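Local structure of peptidase M16 domain protein (4XEA) at residues D186-H190 with P191-V195; E212-Q215 with A216-F220; L328-R331 with I332-L336; G343-E346 with E347-E350. The protein is a putative metallopeptidase of family M16 that probably cleaves peptides with the help of a bound metal ion. All coordinates share one frame; numbering follows the deposited sequence.

Contact 1: D186-H190 with P191-V195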
# COMPACT_ATOMS: atom_id res chain seq x y z
N ASP A 186 29.17 13.72 -11.30
CA ASP A 186 29.67 13.83 -12.67
C ASP A 186 29.88 12.43 -13.27
O ASP A 186 29.61 12.22 -14.44
CB ASP A 186 30.97 14.69 -12.78
CG ASP A 186 30.70 16.19 -12.68
OD1 ASP A 186 29.53 16.70 -12.79
OD2 ASP A 186 31.72 16.91 -12.49
N THR A 187 30.30 11.47 -12.46
CA THR A 187 30.60 10.13 -12.95
C THR A 187 29.33 9.34 -13.27
O THR A 187 29.27 8.66 -14.30
CB THR A 187 31.43 9.35 -11.94
OG1 THR A 187 32.65 10.05 -11.69
CG2 THR A 187 31.75 7.91 -12.43
N PHE A 188 28.33 9.41 -12.38
CA PHE A 188 27.20 8.49 -12.42
C PHE A 188 25.93 9.07 -12.97
O PHE A 188 25.03 8.33 -13.32
CB PHE A 188 26.94 7.90 -11.03
CG PHE A 188 28.00 6.93 -10.58
CD1 PHE A 188 28.96 7.32 -9.67
CD2 PHE A 188 28.04 5.64 -11.09
CE1 PHE A 188 29.97 6.44 -9.25
CE2 PHE A 188 29.01 4.73 -10.66
CZ PHE A 188 29.98 5.12 -9.73
N TYR A 189 25.84 10.39 -13.05
CA TYR A 189 24.62 11.03 -13.53
C TYR A 189 24.71 11.45 -14.98
O TYR A 189 23.89 12.21 -15.45
CB TYR A 189 24.25 12.20 -12.63
CG TYR A 189 23.47 11.78 -11.42
CD1 TYR A 189 24.09 11.13 -10.36
CD2 TYR A 189 22.09 12.03 -11.33
CE1 TYR A 189 23.38 10.72 -9.23
CE2 TYR A 189 21.37 11.64 -10.21
CZ TYR A 189 22.02 10.96 -9.16
OH TYR A 189 21.34 10.59 -8.02
N HIS A 190 25.70 10.93 -15.70
CA HIS A 190 25.77 11.12 -17.11
C HIS A 190 24.62 10.37 -17.78
O HIS A 190 24.27 9.28 -17.35
CB HIS A 190 27.12 10.63 -17.68
CG HIS A 190 27.34 11.05 -19.10
ND1 HIS A 190 26.82 10.36 -20.17
CD2 HIS A 190 28.00 12.11 -19.61
CE1 HIS A 190 27.17 10.97 -21.29
NE2 HIS A 190 27.88 12.04 -20.98
N PRO A 191 24.06 10.91 -18.86
CA PRO A 191 22.89 10.24 -19.44
C PRO A 191 23.12 8.81 -19.93
O PRO A 191 22.16 8.01 -19.96
CB PRO A 191 22.48 11.16 -20.61
CG PRO A 191 23.57 12.23 -20.70
CD PRO A 191 24.22 12.29 -19.37
N SER A 192 24.36 8.48 -20.28
CA SER A 192 24.76 7.16 -20.72
C SER A 192 24.66 6.15 -19.58
O SER A 192 24.64 4.94 -19.84
CB SER A 192 26.20 7.17 -21.26
OG SER A 192 27.11 7.56 -20.24
N ASN A 193 24.59 6.64 -18.33
CA ASN A 193 24.46 5.75 -17.18
C ASN A 193 23.02 5.66 -16.65
O ASN A 193 22.79 5.12 -15.55
CB ASN A 193 25.39 6.17 -16.04
CG ASN A 193 25.58 5.02 -14.98
OD1 ASN A 193 25.82 3.86 -15.32
ND2 ASN A 193 25.56 5.39 -13.71
N MSE A 194 22.08 6.23 -17.41
CA MSE A 194 20.70 6.41 -16.92
C MSE A 194 19.62 5.88 -17.86
O MSE A 194 19.90 5.44 -18.99
CB MSE A 194 20.45 7.90 -16.58
CG MSE A 194 21.40 8.45 -15.54
SE MSE A 194 20.94 10.19 -14.79
CE MSE A 194 19.27 9.79 -13.83
N VAL A 195 18.36 5.93 -17.39
CA VAL A 195 17.22 5.42 -18.12
C VAL A 195 16.00 6.26 -17.73
O VAL A 195 15.90 6.71 -16.58
CB VAL A 195 16.99 3.92 -17.88
CG1 VAL A 195 16.52 3.61 -16.40
CG2 VAL A 195 16.04 3.33 -18.93
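Pro191 CD lies over one face of the His190 imidazole, a CH-pi contact 3.5 Å from the ring centroid, while Ser192 CA sits in the plane at the ring's edge. The Phe188 ring carries Thr187 CG2 on one face and has Asn193 ND2 at its edge. With CG anti to the backbone N (chi1 -169°), His190 turns ND1 to the Ser192 N-H, 3.1 Å from Ser192 N and 19° out of the ring plane. Ser192 OG lies 2.8 Å from the same His190 ND1 in a second hydrogen bond. Asn193 ND2 gives a nearly straight bond of 3.0 Å to a lone pair of Phe188 O, and Asn193 N reaches His190 O at 2.8 Å. The selenium of Met194, a selenomethionine, approaches the Tyr189 ring obliquely, a Met-aromatic contact. Without the His190 imidazole, as with an alanine here, Ser192 N and OG would probably lose their shared partner and Pro191 CD the ring face it covers. His190 NE2 bonds to Lys221 O, and Tyr189 OH to Tyr97 OH. The turn carries the chain from helix 178-188 into strand 194-200. Val195 pairs by backbone with Ala36 of strand 31-37; Asn193, just before strand 194-200, pairs with Arg38, just after strand 31-37.

Contact 2: E212-Q215 with A216-F220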
# COMPACT_ATOMS: atom_id res chain seq x y z
N GLU A 212 13.76 14.78 -26.76
CA GLU A 212 14.86 15.01 -27.73
C GLU A 212 15.26 16.47 -27.73
O GLU A 212 16.44 16.80 -27.71
CB GLU A 212 14.45 14.61 -29.16
CG GLU A 212 14.06 13.14 -29.38
CD GLU A 212 15.21 12.25 -29.79
OE1 GLU A 212 14.93 11.10 -30.20
OE2 GLU A 212 16.39 12.65 -29.67
N GLU A 213 14.28 17.36 -27.71
CA GLU A 213 14.55 18.80 -27.71
C GLU A 213 15.23 19.26 -26.43
O GLU A 213 16.17 20.04 -26.47
CB GLU A 213 13.27 19.61 -27.97
CG GLU A 213 12.86 19.58 -29.42
CD GLU A 213 13.89 20.29 -30.32
OE1 GLU A 213 14.88 19.65 -30.73
OE2 GLU A 213 13.70 21.49 -30.58
N ASN A 214 14.78 18.74 -25.30
CA ASN A 214 15.38 19.08 -24.01
C ASN A 214 16.84 18.66 -23.95
O ASN A 214 17.69 19.43 -23.50
CB ASN A 214 14.59 18.39 -22.87
CG ASN A 214 15.11 18.76 -21.50
OD1 ASN A 214 16.17 18.30 -21.07
ND2 ASN A 214 14.33 19.56 -20.77
N GLN A 215 17.13 17.42 -24.37
CA GLN A 215 18.49 16.87 -24.38
C GLN A 215 19.40 17.51 -25.44
O GLN A 215 20.57 17.75 -25.17
CB GLN A 215 18.44 15.36 -24.60
CG GLN A 215 17.67 14.61 -23.47
CD GLN A 215 18.32 14.81 -22.12
OE1 GLN A 215 19.18 14.02 -21.71
NE2 GLN A 215 17.94 15.87 -21.43
N ALA A 216 18.84 17.79 -26.62
CA ALA A 216 19.59 18.44 -27.71
C ALA A 216 20.08 19.85 -27.33
O ALA A 216 21.15 20.28 -27.78
CB ALA A 216 18.76 18.49 -29.00
N LYS A 217 19.32 20.54 -26.50
CA LYS A 217 19.67 21.89 -26.03
C LYS A 217 20.73 21.93 -24.93
O LYS A 217 21.28 22.98 -24.64
CB LYS A 217 18.40 22.62 -25.55
CG LYS A 217 17.58 23.20 -26.70
CD LYS A 217 16.16 23.60 -26.26
CE LYS A 217 15.30 24.03 -27.44
NZ LYS A 217 13.84 23.87 -27.18
N LYS A 218 21.02 20.79 -24.33
CA LYS A 218 22.05 20.72 -23.29
C LYS A 218 23.37 20.21 -23.86
O LYS A 218 23.42 19.62 -24.94
CB LYS A 218 21.58 19.81 -22.16
CG LYS A 218 20.32 20.35 -21.45
CD LYS A 218 19.82 19.42 -20.33
CE LYS A 218 18.59 20.03 -19.66
NZ LYS A 218 18.13 19.28 -18.49
N SER A 219 24.45 20.42 -23.11
CA SER A 219 25.76 19.95 -23.53
C SER A 219 26.31 18.93 -22.55
O SER A 219 26.46 19.20 -21.35
CB SER A 219 26.73 21.10 -23.64
OG SER A 219 26.49 21.82 -24.83
N PHE A 220 26.62 17.76 -23.06
CA PHE A 220 27.14 16.73 -22.21
C PHE A 220 28.56 16.42 -22.58
O PHE A 220 28.93 16.48 -23.74
CB PHE A 220 26.27 15.50 -22.33
CG PHE A 220 24.84 15.75 -21.95
CD1 PHE A 220 24.43 15.64 -20.63
CD2 PHE A 220 23.91 16.13 -22.92
CE1 PHE A 220 23.12 15.88 -20.28
CE2 PHE A 220 22.61 16.37 -22.57
CZ PHE A 220 22.20 16.24 -21.25
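Lys218 leaves the chain with CG beside the backbone N (chi1 -63°) and runs extended, while Asn214 sets CG opposite its own N (chi1 -177°); the two side chains cross at a slant, and Lys218 CE comes within 3.3 Å of Asn214 OD1. Gln215, bent at chi2, brings its amide to that of Asn214 near the end of the helix. Gln215 NE2 donates to Asn214 OD1 at 3.0 Å, with the acceptor in the amide plane of Gln215, and Lys218 CD packs near Gln215 NE2. Phe220 crosses Gln215 at about a right angle, its ring plane 52° from the amide. Gln215 O sits at the ring's edge, 3.6 Å from Phe220 CE2, and Phe220 CZ lies 3.8 Å from Gln215 OE1. The backbone bonds here are Ala216 N to Glu212 O at 2.8 Å and Lys217 N to Glu213 O at 3.2 Å. Lys218 N then turns back to Gln215 O. Beyond the two segments, Lys218 NZ forms a salt bridge with Asp114, which also accepts from Asn214 ND2; Gln117 takes bonds from both Gln215 NE2 and Lys218 NZ, and Gln215 OE1 accepts from Asn16. On the outer side, Glu213 OE2 and Lys217 NZ stay 4.2 Å apart, beyond a salt bridge. The chemistry is thus unequal: the Asn214, Gln215 and Lys218 ends join a polar network tying the end of helix 204-216 to helix 105-116 and its following loop, while the Glu213 and Lys217 charges probably attract only loosely.

Contact 3: L328-R331 with I332-L336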
# COMPACT_ATOMS: atom_id res chain seq x y z
N LEU A 328 9.87 -21.54 15.81
CA LEU A 328 9.67 -21.15 14.40
C LEU A 328 10.91 -21.43 13.60
O LEU A 328 10.82 -21.97 12.50
CB LEU A 328 9.27 -19.67 14.25
CG LEU A 328 9.13 -19.12 12.80
CD1 LEU A 328 8.15 -19.95 11.98
CD2 LEU A 328 8.75 -17.65 12.80
N ALA A 329 12.07 -21.05 14.13
CA ALA A 329 13.33 -21.34 13.46
C ALA A 329 13.51 -22.83 13.24
O ALA A 329 14.00 -23.24 12.18
CB ALA A 329 14.50 -20.77 14.22
N GLU A 330 13.16 -23.65 14.22
CA GLU A 330 13.29 -25.10 14.07
C GLU A 330 12.36 -25.64 12.98
O GLU A 330 12.75 -26.50 12.20
CB GLU A 330 13.01 -25.85 15.38
CG GLU A 330 12.95 -27.39 15.22
CD GLU A 330 11.52 -27.95 14.94
OE1 GLU A 330 10.57 -27.57 15.68
OE2 GLU A 330 11.34 -28.79 14.02
N ARG A 331 11.12 -25.13 12.95
CA ARG A 331 10.12 -25.61 11.99
C ARG A 331 10.53 -25.27 10.56
O ARG A 331 10.33 -26.08 9.64
CB ARG A 331 8.74 -25.00 12.29
CG ARG A 331 8.04 -25.59 13.52
CD ARG A 331 7.44 -26.97 13.23
NE ARG A 331 6.42 -26.92 12.18
CZ ARG A 331 5.14 -26.59 12.37
NH1 ARG A 331 4.67 -26.27 13.59
NH2 ARG A 331 4.30 -26.59 11.33
N ILE A 332 11.09 -24.07 10.38
CA ILE A 332 11.61 -23.67 9.08
C ILE A 332 12.75 -24.59 8.62
O ILE A 332 12.75 -25.06 7.50
CB ILE A 332 12.11 -22.21 9.11
CG1 ILE A 332 10.91 -21.26 9.20
CG2 ILE A 332 12.99 -21.94 7.89
CD1 ILE A 332 11.27 -19.82 9.66
N GLN A 333 13.72 -24.84 9.49
CA GLN A 333 14.82 -25.73 9.16
C GLN A 333 14.36 -27.17 8.89
O GLN A 333 14.89 -27.83 8.00
CB GLN A 333 15.87 -25.72 10.27
CG GLN A 333 16.55 -24.35 10.44
CD GLN A 333 17.51 -24.28 11.62
OE1 GLN A 333 18.48 -25.04 11.69
NE2 GLN A 333 17.25 -23.35 12.55
N SER A 334 13.37 -27.67 9.63
CA SER A 334 12.81 -29.01 9.39
C SER A 334 12.11 -29.12 8.07
O SER A 334 12.33 -30.07 7.33
CB SER A 334 11.79 -29.36 10.45
OG SER A 334 12.45 -29.74 11.63
N HIS A 335 11.22 -28.15 7.81
CA HIS A 335 10.54 -28.02 6.53
C HIS A 335 11.55 -28.10 5.39
O HIS A 335 11.44 -28.97 4.54
CB HIS A 335 9.75 -26.70 6.52
CG HIS A 335 8.93 -26.46 5.28
ND1 HIS A 335 8.10 -27.41 4.73
CD2 HIS A 335 8.78 -25.34 4.53
CE1 HIS A 335 7.49 -26.90 3.67
NE2 HIS A 335 7.88 -25.64 3.53
N LEU A 336 12.57 -27.24 5.42
CA LEU A 336 13.59 -27.23 4.37
C LEU A 336 14.39 -28.52 4.30
O LEU A 336 14.74 -28.96 3.21
CB LEU A 336 14.54 -26.02 4.50
CG LEU A 336 13.85 -24.65 4.34
CD1 LEU A 336 14.86 -23.50 4.54
CD2 LEU A 336 13.15 -24.48 3.00
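Leu328 O accepts from Ile332 N at 3.0 Å, the first of four successive i to i+4 bonds that run through Gln333, Ser334 and His335 with regular alpha-helical phi and psi. Their N-H groups point to the carbonyl oxygens within 24° of straight. The Glu330 side chain reaches one turn onward: CG stands anti to the backbone N (chi1 172°) and a bend at chi2 (-92°) brings the carboxylate back alongside the helix. There Ser334 OG donates to Glu330 OE2 at 2.8 Å, using the anti lone pair of that oxygen. With a valine in place of Ser334, Glu330 OE2 is likely to lose this donor and the carboxylate to become freer to swing. Gln333, extended beyond CG, runs past Ala329 O, to which NE2 makes a weak bond of 3.3 Å beside the stronger one from Gln333 N. Leu328 CG and CD1 meet Ile332 CD1, each at 3.9 Å, in an oblique apolar contact. Arg331 reaches Glu296 in a salt bridge and Ser292 in a hydrogen bond. Along helix 325-342, Leu328, Ala329 and Ile332 rest on Leu253 of strand 252-258, while Leu328 and Arg331 also touch Leu293 of helix 288-295.

Contact 4: G343-E346 with E347-E350. With ACT (acetate ion), chain E.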
# COMPACT_ATOMS: atom_id res chain seq x y z
N GLY A 343 12.70 -33.56 -2.31
CA GLY A 343 12.40 -32.79 -3.51
C GLY A 343 11.18 -31.90 -3.33
O GLY A 343 10.33 -32.15 -2.47
N ILE A 344 11.12 -30.84 -4.13
CA ILE A 344 9.96 -29.95 -4.13
C ILE A 344 8.70 -30.69 -4.55
O ILE A 344 8.73 -31.48 -5.50
CB ILE A 344 10.18 -28.78 -5.10
CG1 ILE A 344 11.30 -27.89 -4.60
CG2 ILE A 344 8.88 -27.98 -5.30
CD1 ILE A 344 11.66 -26.80 -5.57
N ASP A 345 7.60 -30.46 -3.85
CA ASP A 345 6.33 -31.08 -4.21
C ASP A 345 5.79 -30.41 -5.48
O ASP A 345 5.60 -29.20 -5.51
CB ASP A 345 5.31 -30.95 -3.08
CG ASP A 345 3.93 -31.45 -3.47
OD1 ASP A 345 3.66 -32.67 -3.36
OD2 ASP A 345 3.09 -30.63 -3.88
N GLU A 346 5.52 -31.21 -6.51
CA GLU A 346 5.15 -30.70 -7.82
C GLU A 346 3.83 -29.94 -7.80
O GLU A 346 3.69 -28.94 -8.50
CB GLU A 346 5.04 -31.82 -8.84
CG GLU A 346 4.89 -31.30 -10.26
CD GLU A 346 5.04 -32.39 -11.30
OE1 GLU A 346 5.13 -32.05 -12.50
OE2 GLU A 346 5.08 -33.57 -10.93
N GLU A 347 2.85 -30.42 -7.03
CA GLU A 347 1.54 -29.77 -7.01
C GLU A 347 1.61 -28.37 -6.39
O GLU A 347 0.96 -27.45 -6.89
CB GLU A 347 0.48 -30.64 -6.34
CG GLU A 347 0.13 -31.86 -7.17
CD GLU A 347 -1.04 -32.66 -6.62
OE1 GLU A 347 -1.24 -32.67 -5.39
OE2 GLU A 347 -1.75 -33.27 -7.42
N ALA A 348 2.41 -28.22 -5.32
CA ALA A 348 2.57 -26.93 -4.66
C ALA A 348 3.28 -25.97 -5.61
O ALA A 348 2.95 -24.80 -5.69
CB ALA A 348 3.36 -27.08 -3.37
N PHE A 349 4.28 -26.49 -6.31
CA PHE A 349 4.99 -25.75 -7.33
C PHE A 349 4.07 -25.23 -8.48
O PHE A 349 4.18 -24.07 -8.85
CB PHE A 349 6.18 -26.59 -7.86
CG PHE A 349 6.81 -26.05 -9.12
CD1 PHE A 349 7.66 -24.96 -9.08
CD2 PHE A 349 6.59 -26.67 -10.33
CE1 PHE A 349 8.25 -24.48 -10.23
CE2 PHE A 349 7.19 -26.19 -11.49
CZ PHE A 349 8.00 -25.09 -11.44
N GLU A 350 3.21 -26.06 -9.03
CA GLU A 350 2.30 -25.58 -10.09
C GLU A 350 1.29 -24.54 -9.55
O GLU A 350 0.91 -23.61 -10.27
CB GLU A 350 1.56 -26.75 -10.80
CG GLU A 350 2.46 -27.67 -11.69
CD GLU A 350 3.23 -26.93 -12.79
OE1 GLU A 350 2.84 -25.80 -13.15
OE2 GLU A 350 4.22 -27.48 -13.33
C ACT E . 7.11 -27.88 -1.01
O ACT E . 6.85 -27.86 0.22
OXT ACT E . 7.53 -28.95 -1.49
CH3 ACT E . 6.94 -26.67 -1.89
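Asp345 OD2 accepts from Ala348 N at 2.9 Å, with Glu347 N lying nearby at 3.2 Å. The carboxylate comes back over the start of the helix because CG is anti to the backbone N (chi1 174°), and the Ala348 N-H meets OD2 nearly along its C-O axis. The CB atoms of Glu347 and Ala348 both lie 3.6 Å from Asp345 OD2. This is an N-cap: the side chain satisfies an amide that has no carbonyl one turn earlier in the helix, and a negative group here is likely to be favoured by the helix dipole. Asp345 also supplies the first carbonyl of helix 346-363, its O receiving Phe349 N at 3.1 Å; Glu350 N to Glu346 O follows. Asp345 N donates almost straight (170°) to OXT of an acetate ion, probably from the crystallisation liquor, at 2.8 Å. On the inner side, Ile344 CG2 packs against Phe349 CB at 4.0 Å; both side chains touch Ala402 of helix 399-409, and Ile344 also meets Leu278 and Phe349 meets Ile277 of helix 265-283.

From the N terminus the four contacts follow in series, each a local turn or helical stretch, and none nests within or crosses another. Contact 1 closes the turn between helix 178-188 and strand 194-200, and contact 2 the exit from helix 204-216, the next helix. These two touch: Pro191 CG packs on Phe220 CD1 at 3.5 Å, so the loop after helix 204-216 folds back onto the earlier turn. Contact 3 lies within helix 325-342 and contact 4 starts helix 346-363, their centres about 18 Å apart without touching. This second pair sits on the opposite side of the chain's centre, about 45 Å from contact 1 to contact 3 between centres.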